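Local coordinates for monovalent Na+/H+ antiporter subunit D (Dietzia sp. DQ12-45-1b, PDB 7D3U), which forms part of the membrane-embedded Mrp complex, a multisubunit sodium/proton pump, in which it probably serves as an antiporter-like subunit, at residues 276-290 with 302-316. Numbering follows the deposited sequence.
With LMT (dodecyl-beta-D-maltoside), chain O.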
loop_
_atom_site.group_PDB
_atom_site.type_symbol
_atom_site.label_atom_id
_atom_site.label_comp_id
_atom_site.label_asym_id
_atom_site.label_seq_id
_atom_site.Cartn_x
_atom_site.Cartn_y
_atom_site.Cartn_z
ATOM N N VAL A 276 13.244 -13.403 -8.203
ATOM C CA VAL A 276 12.659 -13.600 -9.527
ATOM C C VAL A 276 11.314 -14.305 -9.415
ATOM O O VAL A 276 10.310 -13.858 -9.981
ATOM C CB VAL A 276 13.627 -14.382 -10.432
ATOM C CG1 VAL A 276 12.921 -14.821 -11.698
ATOM C CG2 VAL A 276 14.841 -13.539 -10.765
ATOM N N VAL A 277 11.271 -15.405 -8.660
ATOM C CA VAL A 277 10.045 -16.193 -8.545
ATOM C C VAL A 277 8.930 -15.364 -7.923
ATOM O O VAL A 277 7.829 -15.258 -8.477
ATOM C CB VAL A 277 10.304 -17.475 -7.737
ATOM C CG1 VAL A 277 8.990 -18.119 -7.342
ATOM C CG2 VAL A 277 11.152 -18.441 -8.535
ATOM N N VAL A 278 9.196 -14.770 -6.757
ATOM C CA VAL A 278 8.153 -14.057 -6.029
ATOM C C VAL A 278 7.660 -12.859 -6.826
ATOM O O VAL A 278 6.453 -12.598 -6.894
ATOM C CB VAL A 278 8.665 -13.645 -4.638
ATOM C CG1 VAL A 278 7.728 -12.639 -4.001
ATOM C CG2 VAL A 278 8.813 -14.865 -3.754
ATOM N N PHE A 279 8.567 -12.127 -7.471
ATOM C CA PHE A 279 8.148 -10.917 -8.164
ATOM C C PHE A 279 7.476 -11.221 -9.496
ATOM O O PHE A 279 6.583 -10.475 -9.910
ATOM C CB PHE A 279 9.346 -9.989 -8.346
ATOM C CG PHE A 279 10.006 -9.606 -7.051
ATOM C CD1 PHE A 279 9.273 -9.543 -5.879
ATOM C CD2 PHE A 279 11.357 -9.317 -7.001
ATOM C CE1 PHE A 279 9.873 -9.198 -4.688
ATOM C CE2 PHE A 279 11.962 -8.971 -5.810
ATOM C CZ PHE A 279 11.218 -8.911 -4.655
ATOM N N SER A 280 7.847 -12.313 -10.168
ATOM C CA SER A 280 7.092 -12.718 -11.348
ATOM C C SER A 280 5.699 -13.198 -10.962
ATOM O O SER A 280 4.712 -12.873 -11.636
ATOM C CB SER A 280 7.849 -13.804 -12.109
ATOM O OG SER A 280 8.540 -14.662 -11.220
ATOM N N ALA A 281 5.597 -13.962 -9.872
ATOM C CA ALA A 281 4.283 -14.335 -9.366
ATOM C C ALA A 281 3.465 -13.107 -8.999
ATOM O O ALA A 281 2.246 -13.101 -9.178
ATOM C CB ALA A 281 4.426 -15.265 -8.164
ATOM N N THR A 282 4.115 -12.059 -8.493
ATOM C CA THR A 282 3.405 -10.817 -8.208
ATOM C C THR A 282 2.891 -10.177 -9.488
ATOM O O THR A 282 1.706 -9.841 -9.593
ATOM C CB THR A 282 4.313 -9.848 -7.454
ATOM O OG1 THR A 282 4.856 -10.502 -6.302
ATOM C CG2 THR A 282 3.525 -8.636 -7.006
ATOM N N MET A 283 3.775 -9.996 -10.473
ATOM C CA MET A 283 3.365 -9.433 -11.756
ATOM C C MET A 283 2.175 -10.181 -12.335
ATOM O O MET A 283 1.290 -9.577 -12.950
ATOM C CB MET A 283 4.530 -9.462 -12.744
ATOM C CG MET A 283 5.679 -8.552 -12.383
ATOM S SD MET A 283 6.881 -8.430 -13.716
ATOM C CE MET A 283 7.232 -10.160 -13.995
ATOM N N LEU A 284 2.131 -11.499 -12.139
ATOM C CA LEU A 284 1.041 -12.284 -12.707
ATOM C C LEU A 284 -0.240 -12.151 -11.888
ATOM O O LEU A 284 -1.300 -11.811 -12.429
ATOM C CB LEU A 284 1.458 -13.750 -12.813
ATOM C CG LEU A 284 0.482 -14.669 -13.541
ATOM C CD1 LEU A 284 0.183 -14.125 -14.925
ATOM C CD2 LEU A 284 1.044 -16.076 -13.623
ATOM N N ILE A 285 -0.158 -12.410 -10.582
ATOM C CA ILE A 285 -1.354 -12.487 -9.750
ATOM C C ILE A 285 -1.999 -11.116 -9.589
ATOM O O ILE A 285 -3.229 -10.999 -9.564
ATOM C CB ILE A 285 -1.010 -13.116 -8.389
ATOM C CG1 ILE A 285 -0.495 -14.544 -8.581
ATOM C CG2 ILE A 285 -2.215 -13.113 -7.474
ATOM C CD1 ILE A 285 -1.447 -15.442 -9.330
ATOM N N GLY A 286 -1.192 -10.060 -9.464
ATOM C CA GLY A 286 -1.761 -8.728 -9.354
ATOM C C GLY A 286 -2.571 -8.343 -10.574
ATOM O O GLY A 286 -3.697 -7.855 -10.461
ATOM N N VAL A 287 -2.019 -8.582 -11.766
ATOM C CA VAL A 287 -2.743 -8.216 -12.977
ATOM C C VAL A 287 -3.939 -9.134 -13.192
ATOM O O VAL A 287 -4.958 -8.712 -13.756
ATOM C CB VAL A 287 -1.798 -8.205 -14.192
ATOM C CG1 VAL A 287 -1.643 -9.595 -14.778
ATOM C CG2 VAL A 287 -2.321 -7.252 -15.242
ATOM N N LEU A 288 -3.863 -10.385 -12.730
ATOM C CA LEU A 288 -5.032 -11.252 -12.800
ATOM C C LEU A 288 -6.155 -10.712 -11.926
ATOM O O LEU A 288 -7.282 -10.507 -12.394
ATOM C CB LEU A 288 -4.658 -12.676 -12.393
ATOM C CG LEU A 288 -3.973 -13.496 -13.485
ATOM C CD1 LEU A 288 -3.718 -14.916 -13.019
ATOM C CD2 LEU A 288 -4.805 -13.488 -14.752
ATOM N N GLY A 289 -5.861 -10.456 -10.653
ATOM C CA GLY A 289 -6.839 -9.823 -9.790
ATOM C C GLY A 289 -7.372 -8.523 -10.353
ATOM O O GLY A 289 -8.540 -8.186 -10.152
ATOM N N ALA A 290 -6.531 -7.778 -11.073
ATOM C CA ALA A 290 -6.981 -6.538 -11.695
ATOM C C ALA A 290 -8.032 -6.808 -12.763
ATOM O O ALA A 290 -9.137 -6.257 -12.717
ATOM C CB ALA A 290 -5.789 -5.788 -12.287
ATOM N N PHE A 302 -4.969 -3.592 -7.630
ATOM C CA PHE A 302 -4.304 -4.790 -8.124
ATOM C C PHE A 302 -3.273 -4.453 -9.192
ATOM O O PHE A 302 -2.232 -5.117 -9.287
ATOM C CB PHE A 302 -5.336 -5.771 -8.669
ATOM C CG PHE A 302 -5.842 -6.749 -7.653
ATOM C CD1 PHE A 302 -5.000 -7.700 -7.110
ATOM C CD2 PHE A 302 -7.163 -6.724 -7.251
ATOM C CE1 PHE A 302 -5.465 -8.602 -6.180
ATOM C CE2 PHE A 302 -7.633 -7.624 -6.323
ATOM C CZ PHE A 302 -6.782 -8.564 -5.786
ATOM N N HIS A 303 -3.534 -3.423 -10.000
ATOM C CA HIS A 303 -2.528 -2.994 -10.965
ATOM C C HIS A 303 -1.296 -2.443 -10.266
ATOM O O HIS A 303 -0.173 -2.634 -10.737
ATOM C CB HIS A 303 -3.111 -1.955 -11.915
ATOM C CG HIS A 303 -3.723 -2.545 -13.142
ATOM N ND1 HIS A 303 -4.747 -1.934 -13.831
ATOM C CD2 HIS A 303 -3.459 -3.697 -13.801
ATOM C CE1 HIS A 303 -5.085 -2.683 -14.865
ATOM N NE2 HIS A 303 -4.320 -3.759 -14.869
ATOM N N MET A 304 -1.488 -1.752 -9.143
ATOM C CA MET A 304 -0.353 -1.290 -8.356
ATOM C C MET A 304 0.432 -2.466 -7.801
ATOM O O MET A 304 1.664 -2.427 -7.746
ATOM C CB MET A 304 -0.834 -0.385 -7.227
ATOM C CG MET A 304 0.275 0.362 -6.522
ATOM S SD MET A 304 -0.360 1.787 -5.630
ATOM C CE MET A 304 -1.799 1.055 -4.863
ATOM N N VAL A 305 -0.264 -3.527 -7.392
ATOM C CA VAL A 305 0.426 -4.736 -6.937
ATOM C C VAL A 305 1.271 -5.320 -8.065
ATOM O O VAL A 305 2.440 -5.687 -7.873
ATOM C CB VAL A 305 -0.586 -5.765 -6.403
ATOM C CG1 VAL A 305 0.084 -7.110 -6.207
ATOM C CG2 VAL A 305 -1.195 -5.283 -5.103
ATOM N N SER A 306 0.694 -5.406 -9.265
ATOM C CA SER A 306 1.424 -5.979 -10.394
ATOM C C SER A 306 2.619 -5.117 -10.782
ATOM O O SER A 306 3.697 -5.637 -11.087
ATOM C CB SER A 306 0.489 -6.162 -11.587
ATOM O OG SER A 306 0.392 -4.969 -12.342
ATOM N N GLN A 307 2.457 -3.795 -10.766
ATOM C CA GLN A 307 3.580 -2.926 -11.093
ATOM C C GLN A 307 4.633 -2.929 -9.992
ATOM O O GLN A 307 5.814 -2.699 -10.270
ATOM C CB GLN A 307 3.094 -1.505 -11.364
ATOM C CG GLN A 307 2.082 -1.403 -12.489
ATOM C CD GLN A 307 2.624 -1.891 -13.813
ATOM O OE1 GLN A 307 2.144 -2.879 -14.366
ATOM N NE2 GLN A 307 3.620 -1.192 -14.338
ATOM N N ILE A 308 4.234 -3.174 -8.743
ATOM C CA ILE A 308 5.213 -3.361 -7.679
ATOM C C ILE A 308 6.027 -4.617 -7.939
ATOM O O ILE A 308 7.249 -4.639 -7.746
ATOM C CB ILE A 308 4.513 -3.412 -6.309
ATOM C CG1 ILE A 308 4.173 -2.001 -5.835
ATOM C CG2 ILE A 308 5.386 -4.115 -5.292
ATOM C CD1 ILE A 308 5.355 -1.075 -5.816
ATOM N N GLY A 309 5.363 -5.682 -8.385
ATOM C CA GLY A 309 6.098 -6.857 -8.825
ATOM C C GLY A 309 7.022 -6.553 -9.988
ATOM O O GLY A 309 8.108 -7.127 -10.099
ATOM N N TYR A 310 6.595 -5.654 -10.874
ATOM C CA TYR A 310 7.442 -5.231 -11.987
ATOM C C TYR A 310 8.705 -4.538 -11.490
ATOM O O TYR A 310 9.814 -4.848 -11.934
ATOM C CB TYR A 310 6.666 -4.291 -12.909
ATOM C CG TYR A 310 6.117 -4.927 -14.160
ATOM C CD1 TYR A 310 6.886 -5.014 -15.309
ATOM C CD2 TYR A 310 4.822 -5.414 -14.199
ATOM C CE1 TYR A 310 6.386 -5.583 -16.454
ATOM C CE2 TYR A 310 4.314 -5.983 -15.341
ATOM C CZ TYR A 310 5.099 -6.066 -16.465
ATOM O OH TYR A 310 4.590 -6.637 -17.606
ATOM N N ILE A 311 8.546 -3.580 -10.577
ATOM C CA ILE A 311 9.679 -2.784 -10.113
ATOM C C ILE A 311 10.676 -3.657 -9.367
ATOM O O ILE A 311 11.875 -3.659 -9.669
ATOM C CB ILE A 311 9.195 -1.620 -9.233
ATOM C CG1 ILE A 311 8.249 -0.716 -10.014
ATOM C CG2 ILE A 311 10.373 -0.829 -8.723
ATOM C CD1 ILE A 311 7.486 0.231 -9.141
ATOM N N LEU A 312 10.195 -4.402 -8.372
ATOM C CA LEU A 312 11.081 -5.230 -7.563
ATOM C C LEU A 312 11.808 -6.275 -8.390
ATOM O O LEU A 312 12.848 -6.777 -7.954
ATOM C CB LEU A 312 10.292 -5.907 -6.446
ATOM C CG LEU A 312 10.070 -5.032 -5.218
ATOM C CD1 LEU A 312 9.245 -5.761 -4.174
ATOM C CD2 LEU A 312 11.398 -4.578 -4.643
ATOM N N LEU A 313 11.290 -6.616 -9.570
ATOM C CA LEU A 313 12.033 -7.493 -10.465
ATOM C C LEU A 313 13.367 -6.876 -10.856
ATOM O O LEU A 313 14.318 -7.598 -11.173
ATOM C CB LEU A 313 11.201 -7.799 -11.708
ATOM C CG LEU A 313 11.715 -8.916 -12.611
ATOM C CD1 LEU A 313 11.789 -10.215 -11.838
ATOM C CD2 LEU A 313 10.821 -9.062 -13.826
ATOM N N GLY A 314 13.460 -5.546 -10.831
ATOM C CA GLY A 314 14.718 -4.894 -11.144
ATOM C C GLY A 314 15.821 -5.212 -10.156
ATOM O O GLY A 314 17.003 -5.165 -10.505
ATOM N N VAL A 315 15.461 -5.534 -8.912
ATOM C CA VAL A 315 16.464 -5.935 -7.932
ATOM C C VAL A 315 16.716 -7.438 -7.957
ATOM O O VAL A 315 17.757 -7.889 -7.459
ATOM C CB VAL A 315 16.074 -5.484 -6.512
ATOM C CG1 VAL A 315 14.791 -6.150 -6.064
ATOM C CG2 VAL A 315 17.196 -5.785 -5.537
ATOM N N ALA A 316 15.800 -8.224 -8.522
ATOM C CA ALA A 316 16.057 -9.636 -8.752
ATOM C C ALA A 316 16.886 -9.876 -10.003
ATOM O O ALA A 316 17.287 -11.015 -10.257
ATOM C CB ALA A 316 14.737 -10.403 -8.849
HETATM C C1B LMT O . 16.963 -23.868 -6.167
HETATM C C2B LMT O . 17.981 -24.922 -5.712
HETATM C C3B LMT O . 17.392 -26.323 -5.916
HETATM C C4B LMT O . 16.146 -26.520 -5.022
HETATM C C5B LMT O . 15.305 -25.221 -5.021
HETATM C C6B LMT O . 15.289 -24.577 -3.632
HETATM O O1B LMT O . 17.219 -23.625 -7.507
HETATM O O2B LMT O . 19.103 -24.749 -6.477
HETATM O O3B LMT O . 18.333 -27.303 -5.726
HETATM O "O4'" LMT O . 15.371 -27.554 -5.502
HETATM O O5B LMT O . 15.630 -24.288 -6.045
HETATM O O6B LMT O . 14.161 -23.816 -3.485
HETATM C "C1'" LMT O . 17.174 -20.786 -10.463
HETATM C "C2'" LMT O . 18.471 -20.807 -9.631
HETATM C "C3'" LMT O . 18.524 -22.057 -8.705
HETATM C "C4'" LMT O . 17.194 -22.299 -7.967
HETATM C "C5'" LMT O . 16.091 -22.198 -9.044
HETATM C "C6'" LMT O . 14.705 -22.557 -8.576
HETATM O "O1'" LMT O . 17.034 -19.584 -11.095
HETATM O "O2'" LMT O . 19.530 -20.866 -10.499
HETATM O "O3'" LMT O . 19.537 -21.942 -7.799
HETATM O "O5'" LMT O . 16.074 -20.914 -9.588
HETATM O "O6'" LMT O . 13.846 -21.999 -9.484
HETATM C C1 LMT O . 16.212 -19.617 -12.238
HETATM C C2 LMT O . 14.909 -19.024 -11.794
HETATM C C3 LMT O . 13.734 -19.252 -12.684
HETATM C C4 LMT O . 12.505 -18.864 -11.910
HETATM C C5 LMT O . 11.331 -18.760 -12.820
HETATM C C6 LMT O . 10.104 -18.294 -12.108
HETATM C C7 LMT O . 9.048 -17.939 -13.111
HETATM C C8 LMT O . 7.719 -17.935 -12.443
HETATM C C9 LMT O . 6.570 -17.845 -13.393
HETATM C C10 LMT O . 5.372 -17.376 -12.618
HETATM C C11 LMT O . 4.962 -18.369 -11.579
HETATM C C12 LMT O . 3.583 -18.100 -11.079
#
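His303 O takes two hydrogen bonds from one face of its carbonyl plane, from Gln307 N and from Ser306 OG (2.9 Å from His303 O). The Ser306 hydroxyl is thus folded back on its own helix, and its CB meets Val287 N. Likewise, Thr282 OG1 lies 2.7 Å from Val278 O. It comes from the face opposite Thr282 N and also bonds Val224 N, while Thr282 CG2 rests on Gly309 CA at 3.6 Å. Helices 276-290 and 302-316 run antiparallel at 159°, their segment axes approaching to 7.1 Å. Gly286 and Gly309 let the backbones come close; a CB on either would clash with the other helix. Phe279 is a knob among Gly309, Leu312, Leu313 and Ala316; Leu312 CB stands over the centre of its ring in a CH-pi contact, and Ala316 CB lies at the edge. With alanine in place of Phe279, that hollow would probably be left unfilled and Leu312 CB would lose the ring face it packs on. Met283, a second knob, lays SD over the Tyr310 ring, 3.6 Å from its centroid, a Met-aromatic contact; the bend at chi3 (-54°) sets CE against Leu313 CD2. Tyr310 OH is bonded to Ala411 O of helix 405-430. Farther along, Gly289 CA sits 3.8 Å from the Phe302 ring centroid, over one face, and Ala290 CB covers a face of the His303 ring. The dodecyl tail of a maltoside detergent passes Val277 and Ser280. Pairing of these neighbouring membrane helices, within the NADH:quinone oxidoreductase/Mrp antiporter family region, therefore rests on close shape fit, CH-pi and sulfur-aromatic contacts, not on polar bonds between them.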